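Long-range contacts in amino acid ABC superfamily ATP binding cassette transporter, binding protein (Streptococcus pneumoniae, PDB 4H5G), which binds L-arginine between its two lobes and probably hands amino acids to a membrane ABC transporter for import: residues P20-F25 with H169-V174; A75-A80 with N200-R205. All blocks are in the same frame, centred on the assembly; numbering follows the deposited sequence.

The two contacts show how, in a type II periplasmic binding protein, one bound arginine touches both a lobe-to-lobe junction and the pairing of chains within one lobe. Contact 1 joins the lobes: the loop 20-25 after strand 13-18 meets the end of strand 167-171 and the start of helix 172-181, and its chemistry is that of a closed cleft, with a tyrosine, a carboxylate and the ligand. Contact 2 is backbone pairing between 75-80 and 200-205, flanked by aliphatic side chains on both faces, with waters bridging at both ends. Both are largely buried, but contact 1 is centred about 6 Å from the chain's centre and contact 2 about 11 Å, ending at partly exposed Asp76 and Arg205. Phe25 packs on Asn200.

Contact 1 (P20-F25 with H169-V174); sequences PDYAPF and HMDEPV. With ARG (arginine), chain L.
Tyr22 lies between Val174 and the bound arginine, its ring clasped on both faces. Val174 CG2 sits almost on the ring normal, 3.4 Å from the Tyr22 centroid, a CH-pi contact; over the opposite face, displaced toward the rim, runs the ligand, its NE 3.4 Å from Tyr22 CD2. Val174 has CG1 anti to its backbone N (chi1 -180°), and this rotation presents CG2 both to the tyrosine face and to the edge of Phe25, 3.8 Å from Phe25 CD2. At the far end of the ring, Tyr22 OH donates to Asp171 OD2 over a short 2.5 Å, meeting the carboxylate on its anti side, with ring and carboxylate planes nearly perpendicular. The same hydroxyl accepts a nearly straight bond from Asp171 N, 3.0 Å away. Further along the loop, Pro24 CD, after a cis peptide bond, and Phe25 CE2 both rest against Pro173 CB, and Val174 CA makes a CA-H...O contact with Ala23 O. Asp171 OD2 also takes the ligand's amino group, while Asn101 holds OD1; Asp21 OD1 receives ligand NH2. One hydroxyl and one carboxylate thus couple ligand recognition to the junction of the lobes, consistent with a cleft that closes around its arginine.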
loop_
_atom_site.group_PDB
_atom_site.type_symbol
_atom_site.label_atom_id
_atom_site.label_comp_id
_atom_site.label_asym_id
_atom_site.label_seq_id
_atom_site.Cartn_x
_atom_site.Cartn_y
_atom_site.Cartn_z
ATOM N N PRO A 20 7.794 -0.976 -3.100
ATOM C CA PRO A 20 7.248 -1.710 -4.252
ATOM C C PRO A 20 7.129 -3.221 -4.048
ATOM O O PRO A 20 7.712 -3.992 -4.814
ATOM C CB PRO A 20 8.247 -1.387 -5.366
ATOM C CG PRO A 20 9.539 -1.216 -4.640
ATOM C CD PRO A 20 9.201 -0.592 -3.306
ATOM N N ASP A 21 6.362 -3.628 -3.036
ATOM C CA ASP A 21 6.106 -5.049 -2.759
ATOM C C ASP A 21 4.609 -5.297 -2.646
ATOM O O ASP A 21 4.169 -6.162 -1.896
ATOM C CB ASP A 21 6.791 -5.482 -1.448
ATOM C CG ASP A 21 6.282 -4.702 -0.224
ATOM O OD1 ASP A 21 5.614 -3.678 -0.420
ATOM O OD2 ASP A 21 6.578 -5.108 0.927
ATOM N N TYR A 22 3.818 -4.558 -3.414
ATOM C CA TYR A 22 2.396 -4.437 -3.082
ATOM C C TYR A 22 1.527 -4.212 -4.323
ATOM O O TYR A 22 0.787 -3.240 -4.392
ATOM C CB TYR A 22 2.230 -3.266 -2.082
ATOM C CG TYR A 22 1.254 -3.515 -0.928
ATOM C CD1 TYR A 22 1.355 -4.654 -0.138
ATOM C CD2 TYR A 22 0.259 -2.593 -0.615
ATOM C CE1 TYR A 22 0.478 -4.884 0.938
ATOM C CE2 TYR A 22 -0.631 -2.814 0.448
ATOM C CZ TYR A 22 -0.504 -3.959 1.214
ATOM O OH TYR A 22 -1.367 -4.189 2.271
ATOM N N ALA A 23 1.627 -5.107 -5.304
ATOM C CA ALA A 23 0.770 -5.041 -6.492
ATOM C C ALA A 23 -0.694 -5.172 -6.073
ATOM O O ALA A 23 -1.039 -6.069 -5.305
ATOM C CB ALA A 23 1.132 -6.159 -7.451
ATOM N N PRO A 24 -1.590 -4.342 -6.631
ATOM C CA PRO A 24 -1.433 -3.435 -7.776
ATOM C C PRO A 24 -1.067 -1.990 -7.444
ATOM O O PRO A 24 -1.038 -1.167 -8.361
ATOM C CB PRO A 24 -2.834 -3.460 -8.404
ATOM C CG PRO A 24 -3.716 -3.550 -7.200
ATOM C CD PRO A 24 -3.008 -4.481 -6.246
ATOM N N PHE A 25 -0.795 -1.681 -6.180
ATOM C CA PHE A 25 -0.479 -0.303 -5.788
ATOM C C PHE A 25 0.907 0.121 -6.268
ATOM O O PHE A 25 1.068 1.147 -6.922
ATOM C CB PHE A 25 -0.563 -0.146 -4.264
ATOM C CG PHE A 25 -1.961 -0.251 -3.716
ATOM C CD1 PHE A 25 -2.833 0.823 -3.801
ATOM C CD2 PHE A 25 -2.398 -1.412 -3.106
ATOM C CE1 PHE A 25 -4.117 0.730 -3.300
ATOM C CE2 PHE A 25 -3.675 -1.504 -2.599
ATOM C CZ PHE A 25 -4.534 -0.430 -2.693
ATOM N N HIS A 169 -2.244 -11.378 6.347
ATOM C CA HIS A 169 -3.177 -10.245 6.379
ATOM C C HIS A 169 -2.634 -9.114 5.509
ATOM O O HIS A 169 -1.462 -8.751 5.625
ATOM C CB HIS A 169 -3.336 -9.741 7.821
ATOM C CG HIS A 169 -4.673 -9.138 8.120
ATOM N ND1 HIS A 169 -4.835 -8.099 9.011
ATOM C CD2 HIS A 169 -5.913 -9.445 7.670
ATOM C CE1 HIS A 169 -6.118 -7.784 9.089
ATOM N NE2 HIS A 169 -6.797 -8.592 8.291
ATOM N N MET A 170 -3.480 -8.546 4.645
ATOM C CA MET A 170 -3.028 -7.503 3.711
ATOM C C MET A 170 -4.208 -6.748 3.119
ATOM O O MET A 170 -5.344 -7.183 3.235
ATOM C CB MET A 170 -2.198 -8.129 2.580
ATOM C CG MET A 170 -3.029 -9.057 1.684
ATOM S SD MET A 170 -2.051 -9.854 0.389
ATOM C CE MET A 170 -0.974 -10.905 1.349
ATOM N N ASP A 171 -3.947 -5.619 2.470
ATOM C CA ASP A 171 -5.030 -4.903 1.793
ATOM C C ASP A 171 -5.676 -5.798 0.741
ATOM O O ASP A 171 -4.984 -6.510 0.028
ATOM C CB ASP A 171 -4.511 -3.604 1.165
ATOM C CG ASP A 171 -4.256 -2.533 2.209
ATOM O OD1 ASP A 171 -5.233 -1.871 2.610
ATOM O OD2 ASP A 171 -3.097 -2.383 2.658
ATOM N N GLU A 172 -7.005 -5.778 0.662
ATOM C CA GLU A 172 -7.722 -6.686 -0.252
ATOM C C GLU A 172 -7.255 -6.701 -1.732
ATOM O O GLU A 172 -7.113 -7.781 -2.318
ATOM C CB GLU A 172 -9.249 -6.484 -0.166
ATOM C CG GLU A 172 -10.005 -7.279 -1.229
ATOM C CD GLU A 172 -11.482 -7.422 -0.932
ATOM O OE1 GLU A 172 -12.258 -6.524 -1.316
ATOM O OE2 GLU A 172 -11.870 -8.440 -0.320
ATOM N N PRO A 173 -7.010 -5.518 -2.342
ATOM C CA PRO A 173 -6.579 -5.554 -3.749
ATOM C C PRO A 173 -5.282 -6.337 -3.963
ATOM O O PRO A 173 -5.076 -6.957 -5.017
ATOM C CB PRO A 173 -6.378 -4.075 -4.087
ATOM C CG PRO A 173 -7.319 -3.356 -3.167
ATOM C CD PRO A 173 -7.254 -4.135 -1.879
ATOM N N VAL A 174 -4.422 -6.320 -2.951
ATOM C CA VAL A 174 -3.153 -7.047 -3.013
ATOM C C VAL A 174 -3.387 -8.553 -2.904
ATOM O O VAL A 174 -2.763 -9.338 -3.617
ATOM C CB VAL A 174 -2.179 -6.555 -1.904
ATOM C CG1 VAL A 174 -0.860 -7.317 -1.976
ATOM C CG2 VAL A 174 -1.914 -5.056 -2.059
HETATM N N ARG L . -2.476 -0.024 4.140
HETATM C CA ARG L . -1.536 -0.568 5.131
HETATM C C ARG L . -0.926 0.533 5.969
HETATM O O ARG L . -0.945 1.721 5.607
HETATM C CB ARG L . -0.425 -1.382 4.452
HETATM C CG ARG L . 0.288 -0.662 3.310
HETATM C CD ARG L . 1.520 -1.448 2.835
HETATM N NE ARG L . 2.110 -0.853 1.627
HETATM C CZ ARG L . 3.153 -1.346 0.966
HETATM N NH1 ARG L . 3.603 -0.733 -0.127
HETATM N NH2 ARG L . 3.743 -2.454 1.400
HETATM O OXT ARG L . -0.398 0.256 7.049
HETATM O O HOH W 1 0.026 -8.635 -5.166
#

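Contact 2 (A75-A80 with N200-R205); sequences ADLAVA and NAVALR. With ARG (arginine), chain L; ACT (acetate ion), chain G; EDO (1,2-ethanediol), chain J.
Beside the arginine pocket, 75-80 runs antiparallel to 200-205, and Ala78 and Ala203 form a hydrogen-bonded pair: Ala78 N to Ala203 O and Ala203 N to Ala78 O, each 3.0 Å. Nearer the ligand, Ala80 O accepts a 2.9 Å bond from NE of the bound arginine. There the two chains are linked through a water, which accepts from Ala80 N and donates to Ala201 O. In this periplasmic binding protein type II fold, a single antiparallel bridge sets 203-205, itself paired with 92-94, beside 77-78, which on its other flank pairs in parallel with 13-18, all in one lobe. Ala78 CB and Ala203 CB meet at 4.1 Å on the side covered by helix 66-71. On the other side, toward helix 209-225, Leu77 and Leu204 lie alongside each other, pointing the same way, with their CD2 methyls 3.6 Å apart. Val202 sets CG1 anti to its backbone N (chi1 172°), bringing that methyl 3.8 Å from Val79 CG2 and also against Leu77 CD2. At the outer end Arg205, bent at chi3, turns its guanidinium so that NH1 reaches Ala75 O at 2.8 Å, close to the guanidinium plane; NH1 also bonds Leu70 O. Its NE bonds an oxygen of an acetate ion that probably came from the crystallisation liquor, and a water joins NH2 to Asp76 OD1, whose other oxygen pairs with Lys11.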
loop_
_atom_site.group_PDB
_atom_site.type_symbol
_atom_site.label_atom_id
_atom_site.label_comp_id
_atom_site.label_asym_id
_atom_site.label_seq_id
_atom_site.Cartn_x
_atom_site.Cartn_y
_atom_site.Cartn_z
ATOM N N ALA A 75 12.171 12.468 1.221
ATOM C CA ALA A 75 11.178 12.550 0.152
ATOM C C ALA A 75 10.195 13.682 0.415
ATOM O O ALA A 75 10.060 14.126 1.553
ATOM C CB ALA A 75 10.434 11.208 -0.000
ATOM N N ASP A 76 9.504 14.118 -0.635
ATOM C CA ASP A 76 8.492 15.176 -0.545
ATOM C C ASP A 76 7.125 14.628 -0.164
ATOM O O ASP A 76 6.326 15.304 0.486
ATOM C CB ASP A 76 8.351 15.867 -1.907
ATOM C CG ASP A 76 9.618 16.540 -2.361
ATOM O OD1 ASP A 76 10.129 17.423 -1.633
ATOM O OD2 ASP A 76 10.114 16.185 -3.454
ATOM N N LEU A 77 6.858 13.408 -0.616
ATOM C CA LEU A 77 5.583 12.747 -0.378
ATOM C C LEU A 77 5.863 11.283 -0.079
ATOM O O LEU A 77 6.883 10.750 -0.489
ATOM C CB LEU A 77 4.714 12.801 -1.638
ATOM C CG LEU A 77 4.260 14.155 -2.189
ATOM C CD1 LEU A 77 3.490 13.916 -3.500
ATOM C CD2 LEU A 77 3.382 14.882 -1.173
ATOM N N ALA A 78 4.939 10.622 0.605
ATOM C CA ALA A 78 4.982 9.158 0.692
ATOM C C ALA A 78 3.688 8.631 0.090
ATOM O O ALA A 78 2.599 9.082 0.447
ATOM C CB ALA A 78 5.142 8.710 2.129
ATOM N N VAL A 79 3.811 7.690 -0.841
ATOM C CA VAL A 79 2.640 7.096 -1.503
ATOM C C VAL A 79 2.912 5.605 -1.554
ATOM O O VAL A 79 3.784 5.151 -2.294
ATOM C CB VAL A 79 2.446 7.639 -2.924
ATOM C CG1 VAL A 79 1.148 7.088 -3.528
ATOM C CG2 VAL A 79 2.396 9.182 -2.934
ATOM N N ALA A 80 2.180 4.842 -0.747
ATOM C CA ALA A 80 2.474 3.410 -0.626
ATOM C C ALA A 80 1.282 2.653 -0.076
ATOM O O ALA A 80 1.428 1.835 0.835
ATOM C CB ALA A 80 3.695 3.201 0.275
ATOM N N ASN A 200 -6.797 4.830 1.774
ATOM C CA ASN A 200 -5.457 5.200 1.326
ATOM C C ASN A 200 -5.351 6.685 1.007
ATOM O O ASN A 200 -6.216 7.241 0.352
ATOM C CB ASN A 200 -5.104 4.403 0.070
ATOM C CG ASN A 200 -5.186 2.923 0.306
ATOM O OD1 ASN A 200 -4.350 2.355 1.020
ATOM N ND2 ASN A 200 -6.214 2.285 -0.253
ATOM N N ALA A 201 -4.278 7.328 1.460
ATOM C CA ALA A 201 -4.044 8.729 1.111
ATOM C C ALA A 201 -2.554 8.984 0.946
ATOM O O ALA A 201 -1.733 8.168 1.335
ATOM C CB ALA A 201 -4.641 9.643 2.172
ATOM N N VAL A 202 -2.215 10.120 0.357
ATOM C CA VAL A 202 -0.816 10.513 0.176
ATOM C C VAL A 202 -0.396 11.210 1.457
ATOM O O VAL A 202 -1.108 12.095 1.926
ATOM C CB VAL A 202 -0.704 11.505 -0.997
ATOM C CG1 VAL A 202 0.718 12.078 -1.087
ATOM C CG2 VAL A 202 -1.126 10.836 -2.330
ATOM N N ALA A 203 0.749 10.823 2.025
ATOM C CA ALA A 203 1.257 11.473 3.242
ATOM C C ALA A 203 2.204 12.629 2.899
ATOM O O ALA A 203 2.994 12.537 1.953
ATOM C CB ALA A 203 1.972 10.446 4.137
ATOM N N LEU A 204 2.105 13.708 3.674
ATOM C CA LEU A 204 3.012 14.868 3.567
ATOM C C LEU A 204 3.497 15.249 4.949
ATOM O O LEU A 204 2.850 14.939 5.939
ATOM C CB LEU A 204 2.273 16.084 2.997
ATOM C CG LEU A 204 1.444 15.916 1.731
ATOM C CD1 LEU A 204 -0.022 15.541 2.071
ATOM C CD2 LEU A 204 1.506 17.194 0.874
ATOM N N ARG A 205 4.613 15.967 5.028
ATOM C CA ARG A 205 4.992 16.542 6.319
ATOM C C ARG A 205 3.970 17.613 6.706
ATOM O O ARG A 205 3.316 18.200 5.841
ATOM C CB ARG A 205 6.417 17.120 6.286
ATOM C CG ARG A 205 7.517 16.043 6.217
ATOM C CD ARG A 205 8.917 16.658 6.297
ATOM N NE ARG A 205 9.161 17.567 5.174
ATOM C CZ ARG A 205 9.554 17.180 3.964
ATOM N NH1 ARG A 205 9.769 15.893 3.716
ATOM N NH2 ARG A 205 9.745 18.086 3.006
HETATM N N ARG L . -2.476 -0.024 4.140
HETATM C CA ARG L . -1.536 -0.568 5.131
HETATM C C ARG L . -0.926 0.533 5.969
HETATM O O ARG L . -0.945 1.721 5.607
HETATM C CB ARG L . -0.425 -1.382 4.452
HETATM C CG ARG L . 0.288 -0.662 3.310
HETATM C CD ARG L . 1.520 -1.448 2.835
HETATM N NE ARG L . 2.110 -0.853 1.627
HETATM C CZ ARG L . 3.153 -1.346 0.966
HETATM N NH1 ARG L . 3.603 -0.733 -0.127
HETATM N NH2 ARG L . 3.743 -2.454 1.400
HETATM O OXT ARG L . -0.398 0.256 7.049
HETATM C C ACT G . 9.383 20.813 5.095
HETATM O O ACT G . 8.666 20.333 6.005
HETATM O OXT ACT G . 8.790 21.162 4.048
HETATM C CH3 ACT G . 10.869 20.962 5.248
HETATM C C1 EDO J . 9.527 20.933 0.980
HETATM O O1 EDO J . 10.744 21.594 0.617
HETATM C C2 EDO J . 8.973 20.202 -0.235
HETATM O O2 EDO J . 8.136 19.119 0.184
HETATM O O HOH W 2 11.243 17.286 0.735
HETATM O O HOH W 3 6.065 16.793 2.711
HETATM O O HOH W 4 -0.375 6.143 -0.030
#